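Local coordinates for protein dermonecrotic toxin (Pasteurella multocida, PDB 2EBF) that acts as a dermonecrotic, osteolytic and mitogenic toxin that induces bone resorption and is associated with severe progressive atrophic rhinitis in pigs, at residues L94-E97 with L98-L101; Q140-I144 with P145-S149. All coordinates share one frame; numbering follows the deposited sequence.

Contact 1 of 2, residues L94-E97 with L98-L101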
ATOM      1  N   LEU A  94     -14.918  -7.661  10.715  1.00 25.44           N
ATOM      2  CA  LEU A  94     -16.099  -7.545  11.573  1.00 26.16           C
ATOM      3  C   LEU A  94     -15.773  -7.591  13.066  1.00 26.12           C
ATOM      4  O   LEU A  94     -16.381  -6.871  13.870  1.00 26.36           O
ATOM      5  CB  LEU A  94     -17.099  -8.649  11.232  1.00 26.34           C
ATOM      6  CG  LEU A  94     -17.780  -8.510   9.868  1.00 27.72           C
ATOM      7  CD1 LEU A  94     -18.403  -9.841   9.449  1.00 29.90           C
ATOM      8  CD2 LEU A  94     -18.826  -7.385   9.864  1.00 29.51           C
ATOM      9  N   MET A  95     -14.836  -8.459  13.431  1.00 25.60           N
ATOM     10  CA  MET A  95     -14.366  -8.540  14.822  1.00 25.93           C
ATOM     11  C   MET A  95     -13.774  -7.231  15.313  1.00 25.06           C
ATOM     12  O   MET A  95     -14.111  -6.770  16.402  1.00 24.40           O
ATOM     13  CB  MET A  95     -13.380  -9.687  14.981  1.00 25.57           C
ATOM     14  CG  MET A  95     -14.090 -11.022  14.929  1.00 26.03           C
ATOM     15  SD  MET A  95     -13.021 -12.412  14.583  1.00 28.06           S
ATOM     16  CE  MET A  95     -12.258 -12.670  16.191  1.00 24.23           C
ATOM     17  N   HIS A  96     -12.926  -6.612  14.499  1.00 24.81           N
ATOM     18  CA  HIS A  96     -12.389  -5.288  14.846  1.00 24.93           C
ATOM     19  C   HIS A  96     -13.505  -4.235  14.970  1.00 25.34           C
ATOM     20  O   HIS A  96     -13.473  -3.409  15.874  1.00 25.87           O
ATOM     21  CB  HIS A  96     -11.334  -4.828  13.832  1.00 24.77           C
ATOM     22  CG  HIS A  96      -9.993  -5.492  13.985  1.00 24.26           C
ATOM     23  ND1 HIS A  96      -9.501  -6.391  13.064  1.00 20.73           N
ATOM     24  CD2 HIS A  96      -9.021  -5.351  14.923  1.00 24.57           C
ATOM     25  CE1 HIS A  96      -8.290  -6.783  13.429  1.00 25.63           C
ATOM     26  NE2 HIS A  96      -7.980  -6.174  14.559  1.00 24.02           N
ATOM     27  N   GLU A  97     -14.491  -4.279  14.068  1.00 25.30           N
ATOM     28  CA  GLU A  97     -15.657  -3.398  14.134  1.00 25.81           C
ATOM     29  C   GLU A  97     -16.424  -3.572  15.447  1.00 25.64           C
ATOM     30  O   GLU A  97     -16.812  -2.572  16.080  1.00 24.99           O
ATOM     31  CB  GLU A  97     -16.583  -3.623  12.927  1.00 25.73           C
ATOM     32  CG  GLU A  97     -15.989  -3.156  11.583  1.00 26.51           C
ATOM     33  CD  GLU A  97     -16.845  -3.535  10.371  1.00 27.95           C
ATOM     34  OE1 GLU A  97     -17.911  -4.136  10.549  1.00 30.47           O
ATOM     35  OE2 GLU A  97     -16.446  -3.230   9.230  1.00 32.11           O
ATOM     36  N   LEU A  98     -16.618  -4.821  15.871  1.00 25.09           N
ATOM     37  CA  LEU A  98     -17.295  -5.103  17.143  1.00 25.89           C
ATOM     38  C   LEU A  98     -16.516  -4.542  18.321  1.00 26.12           C
ATOM     39  O   LEU A  98     -17.105  -4.003  19.264  1.00 25.83           O
ATOM     40  CB  LEU A  98     -17.477  -6.607  17.356  1.00 25.73           C
ATOM     41  CG  LEU A  98     -18.779  -7.095  18.028  1.00 27.05           C
ATOM     42  CD1 LEU A  98     -18.654  -8.489  18.625  1.00 26.09           C
ATOM     43  CD2 LEU A  98     -19.458  -6.111  19.004  1.00 26.31           C
ATOM     44  N   MET A  99     -15.196  -4.690  18.276  1.00 26.81           N
ATOM     45  CA  MET A  99     -14.346  -4.103  19.307  1.00 28.30           C
ATOM     46  C   MET A  99     -14.629  -2.601  19.419  1.00 27.09           C
ATOM     47  O   MET A  99     -14.833  -2.100  20.519  1.00 26.47           O
ATOM     48  CB  MET A  99     -12.865  -4.337  19.010  1.00 28.55           C
ATOM     49  CG  MET A  99     -12.370  -5.778  19.157  1.00 30.51           C
ATOM     50  SD  MET A  99     -10.606  -5.770  18.761  1.00 33.21           S
ATOM     51  CE  MET A  99     -10.292  -7.515  18.640  1.00 33.90           C
ATOM     52  N   GLU A 100     -14.663  -1.893  18.282  1.00 27.06           N
ATOM     53  CA  GLU A 100     -14.972  -0.455  18.310  1.00 27.17           C
ATOM     54  C   GLU A 100     -16.354  -0.160  18.919  1.00 27.32           C
ATOM     55  O   GLU A 100     -16.476   0.737  19.758  1.00 26.80           O
ATOM     56  CB  GLU A 100     -14.808   0.240  16.949  1.00 27.14           C
ATOM     57  CG  GLU A 100     -15.159   1.753  17.039  1.00 27.61           C
ATOM     58  CD  GLU A 100     -14.958   2.543  15.752  1.00 27.41           C
ATOM     59  OE1 GLU A 100     -14.230   2.095  14.841  1.00 26.60           O
ATOM     60  OE2 GLU A 100     -15.539   3.648  15.661  1.00 30.35           O
ATOM     61  N   LEU A 101     -17.379  -0.920  18.517  1.00 27.44           N
ATOM     62  CA  LEU A 101     -18.718  -0.748  19.095  1.00 27.44           C
ATOM     63  C   LEU A 101     -18.702  -0.835  20.620  1.00 27.63           C
ATOM     64  O   LEU A 101     -19.363  -0.047  21.295  1.00 27.87           O
ATOM     65  CB  LEU A 101     -19.708  -1.776  18.529  1.00 28.07           C
ATOM     66  CG  LEU A 101     -19.983  -1.743  17.022  1.00 27.20           C
ATOM     67  CD1 LEU A 101     -21.133  -2.667  16.685  1.00 28.93           C
ATOM     68  CD2 LEU A 101     -20.282  -0.328  16.565  1.00 27.78           C
TER
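The carbonyl O of L94 takes the N-H of L98 at 2.9 Å. This is the first of four successive i to i+4 bonds in the middle of helix 88-108. L98 CB lies 3.5 Å from M95 O and also near L94 O. The CB of M95 points away from L98-L101, and its side chain packs on L129 of helix 115-129 and I82 of helix 70-84. M95 O receives M99 N at 3.0 Å, with an N-H...O angle of 161°. M99 CG comes 3.4 Å from M95 O. H96 accepts E100 N through its O. Its imidazole lies alongside the M99 side chain, and both point the same way. M99 CG is anti to its own carbonyl carbon (chi1 -70°) and the chain runs extended from there, which carries SD to 4.2 Å from H96 CD2. M99 SD lies 5.0 Å from the H96 ring centroid, 54° off the ring normal, an oblique Met-aromatic contact. H96 NE2 is hydrogen-bonded to Y130. E97 closes the series, its O taking L101 N in the carbonyl plane. L101 CG rests 3.4 Å from E97 O. The carboxylate of E97 makes a salt bridge with K78 through OE1. E100 reaches R312 through OE2 and the backbone N of G148 through OE1. The chemistry is that of two regular turns of alpha-helix in the membrane localization domain. Main-chain bonds hold the two segments together, and the polar tips of H96, E97 and E100 are spent on neighbouring parts of the chain. The E100 carboxylate, gripped by an arginine and a backbone N-H, is probably kept ionised.

Contact 2 of 2, residues Q140-I144 with P145-S149. With GLC (alpha-D-glucopyranose), chain C; GLC (alpha-D-glucopyranose), chain B.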
ATOM      1  N   GLN A 140       0.472  -2.244  19.100  1.00 26.70           N
ATOM      2  CA  GLN A 140       0.681  -1.159  18.150  1.00 26.71           C
ATOM      3  C   GLN A 140      -0.618  -0.911  17.379  1.00 26.90           C
ATOM      4  O   GLN A 140      -1.075   0.234  17.238  1.00 27.15           O
ATOM      5  CB  GLN A 140       1.831  -1.494  17.195  1.00 26.92           C
ATOM      6  CG  GLN A 140       3.232  -1.308  17.813  1.00 26.82           C
ATOM      7  CD  GLN A 140       3.329  -0.012  18.604  1.00 27.28           C
ATOM      8  OE1 GLN A 140       3.525  -0.020  19.820  1.00 30.32           O
ATOM      9  NE2 GLN A 140       3.153   1.101  17.922  1.00 26.29           N
ATOM     10  N   ILE A 141      -1.220  -2.001  16.932  1.00 26.22           N
ATOM     11  CA  ILE A 141      -2.416  -1.940  16.092  1.00 26.91           C
ATOM     12  C   ILE A 141      -3.663  -1.479  16.856  1.00 27.26           C
ATOM     13  O   ILE A 141      -4.394  -0.597  16.385  1.00 28.65           O
ATOM     14  CB  ILE A 141      -2.677  -3.281  15.403  1.00 26.73           C
ATOM     15  CG1 ILE A 141      -1.584  -3.570  14.361  1.00 26.89           C
ATOM     16  CG2 ILE A 141      -4.070  -3.266  14.741  1.00 26.31           C
ATOM     17  CD1 ILE A 141      -1.764  -4.916  13.642  1.00 27.24           C
ATOM     18  N   LEU A 142      -3.907  -2.068  18.023  1.00 27.05           N
ATOM     19  CA  LEU A 142      -5.061  -1.685  18.841  1.00 27.83           C
ATOM     20  C   LEU A 142      -4.952  -0.329  19.571  1.00 28.10           C
ATOM     21  O   LEU A 142      -5.932   0.143  20.154  1.00 28.54           O
ATOM     22  CB  LEU A 142      -5.444  -2.815  19.808  1.00 27.56           C
ATOM     23  CG  LEU A 142      -5.899  -4.143  19.184  1.00 28.76           C
ATOM     24  CD1 LEU A 142      -6.360  -5.116  20.275  1.00 28.39           C
ATOM     25  CD2 LEU A 142      -7.002  -3.938  18.157  1.00 29.33           C
ATOM     26  N   GLN A 143      -3.783   0.302  19.533  1.00 28.76           N
ATOM     27  CA  GLN A 143      -3.643   1.673  20.042  1.00 29.36           C
ATOM     28  C   GLN A 143      -4.183   2.708  19.035  1.00 29.14           C
ATOM     29  O   GLN A 143      -4.531   3.832  19.422  1.00 29.01           O
ATOM     30  CB  GLN A 143      -2.191   1.981  20.451  1.00 29.65           C
ATOM     31  CG  GLN A 143      -1.860   1.467  21.861  1.00 29.44           C
ATOM     32  CD  GLN A 143      -0.410   1.637  22.305  1.00 31.18           C
ATOM     33  OE1 GLN A 143      -0.129   1.516  23.502  1.00 31.67           O
ATOM     34  NE2 GLN A 143       0.512   1.904  21.364  1.00 31.30           N
ATOM     35  N   ILE A 144      -4.247   2.340  17.754  1.00 28.63           N
ATOM     36  CA  ILE A 144      -4.838   3.222  16.737  1.00 29.28           C
ATOM     37  C   ILE A 144      -6.344   3.399  17.022  1.00 28.73           C
ATOM     38  O   ILE A 144      -7.062   2.414  17.147  1.00 28.87           O
ATOM     39  CB  ILE A 144      -4.623   2.679  15.290  1.00 29.03           C
ATOM     40  CG1 ILE A 144      -3.136   2.402  15.039  1.00 30.19           C
ATOM     41  CG2 ILE A 144      -5.176   3.666  14.239  1.00 29.55           C
ATOM     42  CD1 ILE A 144      -2.852   1.552  13.802  1.00 30.30           C
ATOM     43  N   PRO A 145      -6.820   4.658  17.131  1.00 28.45           N
ATOM     44  CA  PRO A 145      -8.240   4.913  17.407  1.00 28.15           C
ATOM     45  C   PRO A 145      -9.125   4.359  16.289  1.00 27.56           C
ATOM     46  O   PRO A 145      -8.635   4.148  15.189  1.00 27.79           O
ATOM     47  CB  PRO A 145      -8.324   6.449  17.437  1.00 27.81           C
ATOM     48  CG  PRO A 145      -6.901   6.900  17.723  1.00 29.13           C
ATOM     49  CD  PRO A 145      -6.050   5.911  16.998  1.00 28.42           C
ATOM     50  N   ASN A 146     -10.406   4.131  16.586  1.00 27.03           N
ATOM     51  CA  ASN A 146     -11.400   3.633  15.618  1.00 26.84           C
ATOM     52  C   ASN A 146     -11.011   2.258  15.073  1.00 26.96           C
ATOM     53  O   ASN A 146     -10.640   2.116  13.898  1.00 27.06           O
ATOM     54  CB  ASN A 146     -11.612   4.604  14.452  1.00 26.67           C
ATOM     55  CG  ASN A 146     -11.450   6.065  14.852  1.00 25.92           C
ATOM     56  OD1 ASN A 146     -12.110   6.563  15.770  1.00 25.90           O
ATOM     57  ND2 ASN A 146     -10.569   6.756  14.155  1.00 25.37           N
ATOM     58  N   LYS A 147     -11.099   1.251  15.938  1.00 26.67           N
ATOM     59  CA  LYS A 147     -10.719  -0.113  15.584  1.00 26.63           C
ATOM     60  C   LYS A 147     -11.490  -0.672  14.407  1.00 26.16           C
ATOM     61  O   LYS A 147     -11.023  -1.612  13.761  1.00 26.29           O
ATOM     62  CB  LYS A 147     -10.891  -1.038  16.779  1.00 26.58           C
ATOM     63  CG  LYS A 147      -9.974  -0.701  17.940  1.00 27.26           C
ATOM     64  CD  LYS A 147     -10.175  -1.679  19.077  1.00 28.68           C
ATOM     65  CE  LYS A 147      -9.197  -1.400  20.226  1.00 30.11           C
ATOM     66  NZ  LYS A 147      -9.450  -0.070  20.853  1.00 30.76           N
ATOM     67  N   GLY A 148     -12.662  -0.102  14.127  1.00 25.93           N
ATOM     68  CA  GLY A 148     -13.453  -0.504  12.973  1.00 25.72           C
ATOM     69  C   GLY A 148     -13.344   0.401  11.764  1.00 26.18           C
ATOM     70  O   GLY A 148     -14.188   0.355  10.890  1.00 25.13           O
ATOM     71  N   SER A 149     -12.316   1.246  11.703  1.00 25.82           N
ATOM     72  CA  SER A 149     -12.156   2.135  10.535  1.00 26.05           C
ATOM     73  C   SER A 149     -11.622   1.435   9.285  1.00 25.96           C
ATOM     74  O   SER A 149     -11.687   1.988   8.184  1.00 26.96           O
ATOM     75  CB  SER A 149     -11.216   3.287  10.878  1.00 26.23           C
ATOM     76  OG  SER A 149      -9.902   2.777  11.041  1.00 24.62           O
TER
HETATM   77  C1  GLC C   2      -6.858   1.306  23.314  1.00 45.24           C
HETATM   78  C2  GLC C   2      -6.319   2.734  23.391  1.00 45.23           C
HETATM   79  C3  GLC C   2      -6.918   3.439  24.614  1.00 45.51           C
HETATM   80  C4  GLC C   2      -8.445   3.407  24.566  1.00 45.92           C
HETATM   81  C5  GLC C   2      -8.959   1.978  24.356  1.00 45.05           C
HETATM   82  C6  GLC C   2     -10.452   1.975  24.054  1.00 45.05           C
HETATM   83  O1  GLC C   2      -6.404   0.601  24.471  1.00 44.52           O
HETATM   84  O2  GLC C   2      -4.887   2.708  23.465  1.00 44.04           O
HETATM   85  O3  GLC C   2      -6.480   4.795  24.718  1.00 45.77           O
HETATM   86  O4  GLC C   2      -8.971   3.957  25.788  1.00 46.56           O
HETATM   87  O5  GLC C   2      -8.296   1.338  23.255  1.00 44.92           O
HETATM   88  O6  GLC C   2     -10.670   2.686  22.829  1.00 44.25           O
HETATM   89  C1  GLC B   1      -6.577  -0.818  24.446  1.00 45.13           C
HETATM   90  C2  GLC B   1      -6.463  -1.342  25.878  1.00 45.20           C
HETATM   91  C3  GLC B   1      -5.041  -1.163  26.414  1.00 45.01           C
HETATM   92  C4  GLC B   1      -3.994  -1.744  25.454  1.00 44.40           C
HETATM   93  C5  GLC B   1      -4.223  -1.278  24.005  1.00 44.05           C
HETATM   94  C6  GLC B   1      -3.364  -2.062  23.019  1.00 42.39           C
HETATM   95  O2  GLC B   1      -7.371  -0.608  26.705  1.00 45.59           O
HETATM   96  O3  GLC B   1      -4.927  -1.780  27.704  1.00 44.80           O
HETATM   97  O4  GLC B   1      -2.678  -1.374  25.890  1.00 44.18           O
HETATM   98  O5  GLC B   1      -5.595  -1.442  23.607  1.00 44.70           O
HETATM   99  O6  GLC B   1      -3.775  -3.440  23.027  1.00 41.66           O
HETATM  100  O   HOH W   1      -7.903   2.016  19.629  1.00 29.73           O
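K147 reaches back to L142 and crosses its side chain at about a right angle. From CB the chain runs straight through K147 CG, which passes 4.3 Å from I144 O. K147 CD lies 4.0 Å from L142 CD2. K147 CE is 3.9 Å from L142 CD2 and also approaches the carbonyl O of L142. The last torsion bends (chi4 65°) and puts NZ beside the sugar. There K147 NZ donates to O5 of the chain C glucose at 3.0 Å. A water accepts a second bond from K147 NZ at 2.9 Å. The same water donates to L142 O and to I144 O, the latter at 2.7 Å, and so ties the lysine tip to both carbonyls. A salt bridge to D103 gives the ammonium a charged partner. L142 CB lies 3.7 Å from O6 of the chain B glucose, and Q143 CG touches O2 of the chain C glucose. L142, Q143 and K147 thus form half of a six-residue glycan pocket. I144 CG2 packs on P145 CD, and a type I beta turn runs from N146 to S149. The stretch leads from helix 135-143 toward helix 151-164. Helix 88-108 meets L142 and K147 through M99, helix 171-180 meets I144 through L179, and L155 of helix 151-164 also packs on I144.

Overall arrangement
Following the chain from the N terminus, contact 1 comes first, as consecutive turns within helix 88-108. Contact 2 follows at the end of helix 135-143 and runs into the loop before helix 151-164. The two are in series: neither encloses nor crosses the other, and each is one continuous stretch. Their centres are about 10 Å apart and they touch directly. An acidic side chain of contact 1 meets the turn of contact 2, and H96 CB packs against K147 O. Helix 88-108 is thereby fastened to the connection between helices 135-143 and 151-164. The glycan pocket spans this junction, drawing D103 from helix 88-108, K138 and K139 from helix 135-143, and L142, Q143 and K147 from contact 2.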